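Local coordinates for protein heme oxygenase (mycobilin-producing) (Mycobacterium tuberculosis, PDB 6PLE) that degrades heme oxidatively to mycobilin with release of free iron, and is held here, as an engineered variant, in complex with biliverdin, at residues 3-8 / 55-60; 7-12 / 82-87. The protein carries 1 engineered substitution. All coordinates share one frame; numbering follows the deposited sequence.

Interaction 1. Residues 3-8 / 55-60. With BLA (biliverdine IX alpha), chain C.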
loop_
_atom_site.group_PDB
_atom_site.type_symbol
_atom_site.label_atom_id
_atom_site.label_comp_id
_atom_site.label_asym_id
_atom_site.label_seq_id
_atom_site.Cartn_x
_atom_site.Cartn_y
_atom_site.Cartn_z
ATOM N N VAL A 3 17.684 -14.429 -5.028
ATOM C CA VAL A 3 16.309 -14.614 -4.612
ATOM C C VAL A 3 15.427 -14.188 -5.764
ATOM O O VAL A 3 15.881 -13.549 -6.714
ATOM C CB VAL A 3 15.999 -13.823 -3.333
ATOM C CG1 VAL A 3 17.106 -14.070 -2.327
ATOM C CG2 VAL A 3 15.938 -12.339 -3.639
ATOM N N VAL A 4 14.157 -14.564 -5.692
ATOM C CA VAL A 4 13.177 -14.163 -6.696
ATOM C C VAL A 4 11.931 -13.717 -5.967
ATOM O O VAL A 4 11.477 -14.402 -5.048
ATOM C CB VAL A 4 12.841 -15.297 -7.686
ATOM C CG1 VAL A 4 11.557 -14.990 -8.414
ATOM C CG2 VAL A 4 13.944 -15.463 -8.672
ATOM N N LYS A 5 11.398 -12.571 -6.359
ATOM C CA LYS A 5 10.149 -12.037 -5.849
ATOM C C LYS A 5 9.155 -12.068 -6.986
ATOM O O LYS A 5 9.382 -11.428 -8.013
ATOM C CB LYS A 5 10.306 -10.587 -5.380
ATOM C CG LYS A 5 10.619 -10.350 -3.914
ATOM C CD LYS A 5 11.800 -11.139 -3.428
ATOM C CE LYS A 5 12.079 -10.777 -1.992
ATOM N NZ LYS A 5 12.386 -11.936 -1.107
ATOM N N ILE A 6 8.027 -12.744 -6.793
ATOM C CA ILE A 6 6.976 -12.759 -7.795
ATOM C C ILE A 6 5.794 -11.985 -7.255
ATOM O O ILE A 6 5.405 -12.170 -6.095
ATOM C CB ILE A 6 6.583 -14.188 -8.181
ATOM C CG1 ILE A 6 7.775 -14.845 -8.896
ATOM C CG2 ILE A 6 5.327 -14.149 -9.036
ATOM C CD1 ILE A 6 7.422 -16.136 -9.594
ATOM N N ASN A 7 5.234 -11.108 -8.088
ATOM C CA ASN A 7 4.104 -10.264 -7.710
ATOM C C ASN A 7 2.931 -10.607 -8.621
ATOM O O ASN A 7 2.938 -10.282 -9.811
ATOM C CB ASN A 7 4.480 -8.775 -7.780
ATOM C CG ASN A 7 3.290 -7.844 -7.553
ATOM O OD1 ASN A 7 2.182 -8.272 -7.204
ATOM N ND2 ASN A 7 3.522 -6.548 -7.756
ATOM N N ALA A 8 1.925 -11.266 -8.066
ATOM C CA ALA A 8 0.736 -11.589 -8.847
ATOM C C ALA A 8 -0.201 -10.389 -8.811
ATOM O O ALA A 8 -0.881 -10.150 -7.816
ATOM C CB ALA A 8 0.074 -12.856 -8.322
ATOM N N THR A 55 11.042 -10.883 -10.561
ATOM C CA THR A 55 12.235 -10.074 -10.317
ATOM C C THR A 55 13.284 -10.938 -9.636
ATOM O O THR A 55 12.963 -11.669 -8.702
ATOM C CB THR A 55 11.915 -8.855 -9.424
ATOM O OG1 THR A 55 11.816 -9.267 -8.052
ATOM C CG2 THR A 55 10.600 -8.225 -9.811
ATOM N N HIS A 56 14.532 -10.868 -10.094
ATOM C CA HIS A 56 15.634 -11.542 -9.412
ATOM C C HIS A 56 16.479 -10.508 -8.676
ATOM O O HIS A 56 16.485 -9.327 -9.033
ATOM C CB HIS A 56 16.506 -12.344 -10.388
ATOM C CG HIS A 56 15.731 -13.277 -11.271
ATOM N ND1 HIS A 56 14.781 -12.838 -12.174
ATOM C CD2 HIS A 56 15.767 -14.626 -11.390
ATOM C CE1 HIS A 56 14.264 -13.874 -12.809
ATOM N NE2 HIS A 56 14.841 -14.971 -12.347
ATOM N N TRP A 57 17.153 -10.954 -7.613
ATOM C CA TRP A 57 17.969 -10.085 -6.780
ATOM C C TRP A 57 19.102 -10.901 -6.184
ATOM O O TRP A 57 18.974 -12.111 -5.986
ATOM C CB TRP A 57 17.179 -9.426 -5.650
ATOM C CG TRP A 57 15.884 -8.840 -6.047
ATOM C CD1 TRP A 57 14.717 -9.511 -6.287
ATOM C CD2 TRP A 57 15.591 -7.455 -6.226
ATOM N NE1 TRP A 57 13.716 -8.628 -6.614
ATOM C CE2 TRP A 57 14.226 -7.359 -6.589
ATOM C CE3 TRP A 57 16.348 -6.281 -6.128
ATOM C CZ2 TRP A 57 13.615 -6.144 -6.858
ATOM C CZ3 TRP A 57 15.725 -5.075 -6.374
ATOM C CH2 TRP A 57 14.378 -5.010 -6.726
ATOM N N GLU A 58 20.214 -10.221 -5.892
ATOM C CA GLU A 58 21.375 -10.909 -5.332
ATOM C C GLU A 58 21.080 -11.461 -3.952
ATOM O O GLU A 58 21.650 -12.481 -3.542
ATOM C CB GLU A 58 22.556 -9.953 -5.245
ATOM C CG GLU A 58 22.974 -9.362 -6.577
ATOM C CD GLU A 58 24.410 -9.688 -6.936
ATOM O OE1 GLU A 58 25.154 -8.754 -7.310
ATOM O OE2 GLU A 58 24.790 -10.877 -6.836
ATOM N N SER A 59 20.207 -10.787 -3.218
ATOM C CA SER A 59 19.933 -11.106 -1.829
ATOM C C SER A 59 18.567 -10.524 -1.501
ATOM O O SER A 59 17.981 -9.800 -2.301
ATOM C CB SER A 59 21.030 -10.537 -0.920
ATOM O OG SER A 59 20.739 -9.175 -0.606
ATOM N N ASP A 60 18.064 -10.839 -0.315
ATOM C CA ASP A 60 16.817 -10.202 0.085
ATOM C C ASP A 60 17.041 -8.760 0.496
ATOM O O ASP A 60 16.184 -7.910 0.249
ATOM C CB ASP A 60 16.152 -10.968 1.224
ATOM C CG ASP A 60 14.706 -10.567 1.408
ATOM O OD1 ASP A 60 13.941 -10.663 0.435
ATOM O OD2 ASP A 60 14.330 -10.134 2.510
HETATM C CHA BLA C . 2.977 -1.384 -11.174
HETATM N NA BLA C . 5.477 -1.853 -10.782
HETATM C C1A BLA C . 4.480 -1.260 -11.464
HETATM C C2A BLA C . 5.000 -0.530 -12.480
HETATM C C3A BLA C . 6.355 -0.674 -12.423
HETATM C C4A BLA C . 6.647 -1.505 -11.352
HETATM C CMA BLA C . 7.362 -0.047 -13.380
HETATM C CAA BLA C . 4.097 0.253 -13.437
HETATM C CBA BLA C . 3.881 1.694 -12.939
HETATM C CGA BLA C . 2.536 1.847 -12.222
HETATM O O1A BLA C . 1.443 1.516 -12.750
HETATM O O2A BLA C . 2.519 2.338 -11.072
HETATM C CHB BLA C . 8.006 -2.028 -10.813
HETATM N NB BLA C . 6.672 -3.844 -9.572
HETATM C C1B BLA C . 7.961 -3.115 -10.017
HETATM C C2B BLA C . 9.080 -3.878 -9.378
HETATM C C3B BLA C . 8.544 -4.959 -8.618
HETATM C C4B BLA C . 7.054 -5.008 -8.679
HETATM C CMB BLA C . 10.582 -3.561 -9.507
HETATM O OB BLA C . 6.319 -5.765 -8.153
HETATM C CAB BLA C . 9.358 -5.960 -7.815
HETATM C CBB BLA C . 9.949 -5.575 -6.702
HETATM N NC BLA C . 5.449 -2.824 -6.802
HETATM C C1C BLA C . 6.686 -3.246 -5.981
HETATM C C2C BLA C . 6.189 -4.120 -4.879
HETATM C C3C BLA C . 4.770 -4.261 -4.969
HETATM C C4C BLA C . 4.235 -3.480 -6.124
HETATM C CMC BLA C . 7.090 -4.761 -3.821
HETATM O OC BLA C . 7.809 -2.933 -6.187
HETATM C CAC BLA C . 3.832 -5.060 -4.056
HETATM C CBC BLA C . 3.949 -6.354 -3.904
HETATM C CHD BLA C . 2.952 -3.449 -6.461
HETATM N ND BLA C . 3.440 -2.399 -8.860
HETATM C C1D BLA C . 2.511 -2.883 -7.819
HETATM C C2D BLA C . 1.096 -2.702 -8.261
HETATM C C3D BLA C . 1.155 -2.116 -9.610
HETATM C C4D BLA C . 2.592 -1.914 -10.008
HETATM C CMD BLA C . -0.175 -3.068 -7.475
HETATM C CAD BLA C . 0.017 -1.694 -10.524
HETATM C CBD BLA C . 0.008 -0.166 -10.392
HETATM C CGD BLA C . -1.206 0.432 -11.086
HETATM O O1D BLA C . -2.357 0.072 -10.743
HETATM O O2D BLA C . -1.046 1.290 -11.991
#

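Interaction 2. Residues 7-12 / 82-87. With BLA (biliverdine IX alpha), chain C.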
loop_
_atom_site.group_PDB
_atom_site.type_symbol
_atom_site.label_atom_id
_atom_site.label_comp_id
_atom_site.label_asym_id
_atom_site.label_seq_id
_atom_site.Cartn_x
_atom_site.Cartn_y
_atom_site.Cartn_z
ATOM N N ASN A 7 5.234 -11.108 -8.088
ATOM C CA ASN A 7 4.104 -10.264 -7.710
ATOM C C ASN A 7 2.931 -10.607 -8.621
ATOM O O ASN A 7 2.938 -10.282 -9.811
ATOM C CB ASN A 7 4.480 -8.775 -7.780
ATOM C CG ASN A 7 3.290 -7.844 -7.553
ATOM O OD1 ASN A 7 2.182 -8.272 -7.204
ATOM N ND2 ASN A 7 3.522 -6.548 -7.756
ATOM N N ALA A 8 1.925 -11.266 -8.066
ATOM C CA ALA A 8 0.736 -11.589 -8.847
ATOM C C ALA A 8 -0.201 -10.389 -8.811
ATOM O O ALA A 8 -0.881 -10.150 -7.816
ATOM C CB ALA A 8 0.074 -12.856 -8.322
ATOM N N ILE A 9 -0.216 -9.602 -9.881
ATOM C CA ILE A 9 -1.031 -8.394 -9.937
ATOM C C ILE A 9 -2.391 -8.729 -10.535
ATOM O O ILE A 9 -2.473 -9.408 -11.564
ATOM C CB ILE A 9 -0.319 -7.292 -10.741
ATOM C CG1 ILE A 9 0.989 -6.883 -10.050
ATOM C CG2 ILE A 9 -1.207 -6.087 -10.875
ATOM C CD1 ILE A 9 1.605 -5.591 -10.598
ATOM N N GLU A 10 -3.461 -8.260 -9.889
ATOM C CA GLU A 10 -4.821 -8.452 -10.375
ATOM C C GLU A 10 -5.290 -7.197 -11.095
ATOM O O GLU A 10 -5.141 -6.088 -10.580
ATOM C CB GLU A 10 -5.783 -8.796 -9.240
ATOM C CG GLU A 10 -5.322 -9.928 -8.320
ATOM C CD GLU A 10 -6.077 -9.970 -6.989
ATOM O OE1 GLU A 10 -5.601 -10.650 -6.054
ATOM O OE2 GLU A 10 -7.144 -9.321 -6.867
ATOM N N VAL A 11 -5.862 -7.381 -12.279
ATOM C CA VAL A 11 -6.276 -6.290 -13.153
ATOM C C VAL A 11 -7.655 -6.640 -13.682
ATOM O O VAL A 11 -7.854 -7.750 -14.195
ATOM C CB VAL A 11 -5.297 -6.082 -14.320
ATOM C CG1 VAL A 11 -4.086 -5.267 -13.872
ATOM C CG2 VAL A 11 -4.865 -7.426 -14.895
ATOM N N PRO A 12 -8.631 -5.747 -13.588
ATOM C CA PRO A 12 -9.943 -6.062 -14.145
ATOM C C PRO A 12 -9.818 -6.315 -15.636
ATOM O O PRO A 12 -8.822 -5.964 -16.275
ATOM C CB PRO A 12 -10.774 -4.808 -13.847
ATOM C CG PRO A 12 -9.776 -3.716 -13.742
ATOM C CD PRO A 12 -8.526 -4.343 -13.158
ATOM N N PRO A 82 -5.137 3.937 -9.785
ATOM C CA PRO A 82 -4.523 2.648 -10.095
ATOM C C PRO A 82 -5.389 1.834 -11.036
ATOM O O PRO A 82 -6.617 1.925 -11.048
ATOM C CB PRO A 82 -4.432 1.988 -8.715
ATOM C CG PRO A 82 -5.629 2.585 -7.938
ATOM C CD PRO A 82 -6.114 3.814 -8.689
ATOM N N VAL A 83 -4.713 1.044 -11.858
ATOM C CA VAL A 83 -5.402 0.143 -12.766
ATOM C C VAL A 83 -5.474 -1.269 -12.178
ATOM O O VAL A 83 -6.404 -2.021 -12.513
ATOM C CB VAL A 83 -4.728 0.158 -14.150
ATOM C CG1 VAL A 83 -3.485 -0.747 -14.172
ATOM C CG2 VAL A 83 -5.717 -0.238 -15.206
ATOM N N ALA A 84 -4.557 -1.623 -11.276
ATOM C CA ALA A 84 -4.576 -2.889 -10.562
ATOM C C ALA A 84 -5.590 -2.867 -9.419
ATOM O O ALA A 84 -5.915 -1.813 -8.882
ATOM C CB ALA A 84 -3.188 -3.193 -10.004
ATOM N N THR A 85 -6.096 -4.046 -9.049
ATOM C CA THR A 85 -7.022 -4.165 -7.922
ATOM C C THR A 85 -6.534 -5.105 -6.830
ATOM O O THR A 85 -7.291 -5.372 -5.891
ATOM C CB THR A 85 -8.405 -4.633 -8.379
ATOM O OG1 THR A 85 -8.362 -6.022 -8.745
ATOM C CG2 THR A 85 -8.877 -3.833 -9.549
ATOM N N GLY A 86 -5.300 -5.597 -6.922
ATOM C CA GLY A 86 -4.770 -6.527 -5.937
ATOM C C GLY A 86 -3.338 -6.892 -6.270
ATOM O O GLY A 86 -2.803 -6.520 -7.321
ATOM N N ALA A 87 -2.713 -7.620 -5.341
ATOM C CA ALA A 87 -1.341 -8.086 -5.525
ATOM C C ALA A 87 -1.019 -9.094 -4.436
ATOM O O ALA A 87 -1.640 -9.103 -3.375
ATOM C CB ALA A 87 -0.314 -6.933 -5.503
HETATM C CHA BLA C . 2.977 -1.384 -11.174
HETATM N NA BLA C . 5.477 -1.853 -10.782
HETATM C C1A BLA C . 4.480 -1.260 -11.464
HETATM C C2A BLA C . 5.000 -0.530 -12.480
HETATM C C3A BLA C . 6.355 -0.674 -12.423
HETATM C C4A BLA C . 6.647 -1.505 -11.352
HETATM C CMA BLA C . 7.362 -0.047 -13.380
HETATM C CAA BLA C . 4.097 0.253 -13.437
HETATM C CBA BLA C . 3.881 1.694 -12.939
HETATM C CGA BLA C . 2.536 1.847 -12.222
HETATM O O1A BLA C . 1.443 1.516 -12.750
HETATM O O2A BLA C . 2.519 2.338 -11.072
HETATM C CHB BLA C . 8.006 -2.028 -10.813
HETATM N NB BLA C . 6.672 -3.844 -9.572
HETATM C C1B BLA C . 7.961 -3.115 -10.017
HETATM C C2B BLA C . 9.080 -3.878 -9.378
HETATM C C3B BLA C . 8.544 -4.959 -8.618
HETATM C C4B BLA C . 7.054 -5.008 -8.679
HETATM C CMB BLA C . 10.582 -3.561 -9.507
HETATM O OB BLA C . 6.319 -5.765 -8.153
HETATM C CAB BLA C . 9.358 -5.960 -7.815
HETATM C CBB BLA C . 9.949 -5.575 -6.702
HETATM N NC BLA C . 5.449 -2.824 -6.802
HETATM C C1C BLA C . 6.686 -3.246 -5.981
HETATM C C2C BLA C . 6.189 -4.120 -4.879
HETATM C C3C BLA C . 4.770 -4.261 -4.969
HETATM C C4C BLA C . 4.235 -3.480 -6.124
HETATM C CMC BLA C . 7.090 -4.761 -3.821
HETATM O OC BLA C . 7.809 -2.933 -6.187
HETATM C CAC BLA C . 3.832 -5.060 -4.056
HETATM C CBC BLA C . 3.949 -6.354 -3.904
HETATM C CHD BLA C . 2.952 -3.449 -6.461
HETATM N ND BLA C . 3.440 -2.399 -8.860
HETATM C C1D BLA C . 2.511 -2.883 -7.819
HETATM C C2D BLA C . 1.096 -2.702 -8.261
HETATM C C3D BLA C . 1.155 -2.116 -9.610
HETATM C C4D BLA C . 2.592 -1.914 -10.008
HETATM C CMD BLA C . -0.175 -3.068 -7.475
HETATM C CAD BLA C . 0.017 -1.694 -10.524
HETATM C CBD BLA C . 0.008 -0.166 -10.392
HETATM C CGD BLA C . -1.206 0.432 -11.086
HETATM O O1D BLA C . -2.357 0.072 -10.743
HETATM O O2D BLA C . -1.046 1.290 -11.991
#

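Interaction 1. Residues 3-8 / 55-60
The carbonyl oxygen of Lys5 is gripped twice by Thr55: Thr55 N lies 3.1 Å from Lys5 O, tilted from the carbonyl plane, while the longer bond from Thr55 OG1 falls in that plane, on a lone pair. Lys5 N returns a bond to Thr55 O, and the pair Val3 and Trp57 is bonded in both directions, so two hydrogen-bonded antiparallel pairs flank the non-hydrogen-bonded pair Val4 and His56. With strand axes 4.7 Å apart, this is regular pairing within the sheet of the dimeric alpha+beta barrel family. On the face carrying Val3, Lys5, Thr55 and Trp57, chi1 of 78° sets Thr55 OG1 between its backbone N and carbonyl carbon, beside Lys5 CB; Trp57 NE1 points its N-H at this OG1, though the modelled separation is too short to be taken literally. The bent Lys5 chain crosses Asp60 at about a right angle, and Lys5 NZ meets Asp60 OD1 at 2.5 Å, nearly along the C-O axis; Glu91 is a second carboxylate partner of NZ. On the other face Val4 CG2 lies 3.4 Å from His56 CD2, the two side chains side by side. At the pocket, carbon atoms meet the ligand's vinyl group: Thr55 CG2 approaches biliverdin CAB at 3.3 Å, and Trp57 CZ2 nears CBB, which lies at the indole edge. Two carboxylates probably stabilise the buried Lys5 ammonium.

Interaction 2. Residues 7-12 / 82-87
Ile9 and Ala84 meet through methyl groups, CG2 of the isoleucine lying 3.6 Å from CB of the alanine. The two branches of Ile9 divide the work: CG2, anti to the backbone N, serves the 82-87 loop, whereas CG1, turned beside that N (chi1 -63°), carries CD1 to within 3.6 Å of biliverdin C3D. Glu10 extends beyond CG and crosses Thr85 at about a right angle; its carboxylate end lies alongside Gly86, with Glu10 CD 3.8 Å from Gly86 CA, an approach made where the loop has no side chain. Farther on, Pro12 crosses Thr85 at a slant and puts its ring CD 3.2 Å from Val83 O. Two backbone bonds tie the segments: Thr85 N to Glu10 O is short and nearly straight, whereas the bond from Glu10 N to Gly86 O is the longer one and comes from above the carbonyl plane. The Asn7 amide is split between two neighbours: OD1 rests 3.3 Å from Ala87 CB, and ND2 donates to biliverdin OB with an N-H...O angle of 166°. From the loop, the backbone N atoms of Val83 and Ala84 both donate to ligand O1D, each at 2.8 Å, the bond from Ala84 being the straighter (175°). Val83 to Gly86 belong to the heme-binding site; here two of their main-chain N-H groups converge on one carboxylate oxygen of a biliverdin propionate and would probably stabilise its negative charge.

Strand 3-9 serves both contacts, which share Asn7 and Ala8 but have centres about 18 Å apart on opposite sides of the chain's centre. Interaction 1 joins two neighbouring strands in regular antiparallel register; interaction 2 joins the end of strand 3-9 to the loop between helix 76-80 and strand 89-93. Both are partly buried, but exposed residues take part only in 7-12 / 82-87, two of eleven. The first adds a salt bridge and a threonine hydroxyl bond to its backbone ladder, the second has just two backbone bonds. Thr55 and Trp57 of interaction 1 meet a vinyl group, the 82-87 loop of interaction 2 takes a propionate, and the shared Asn7 binds the lactam oxygen between them.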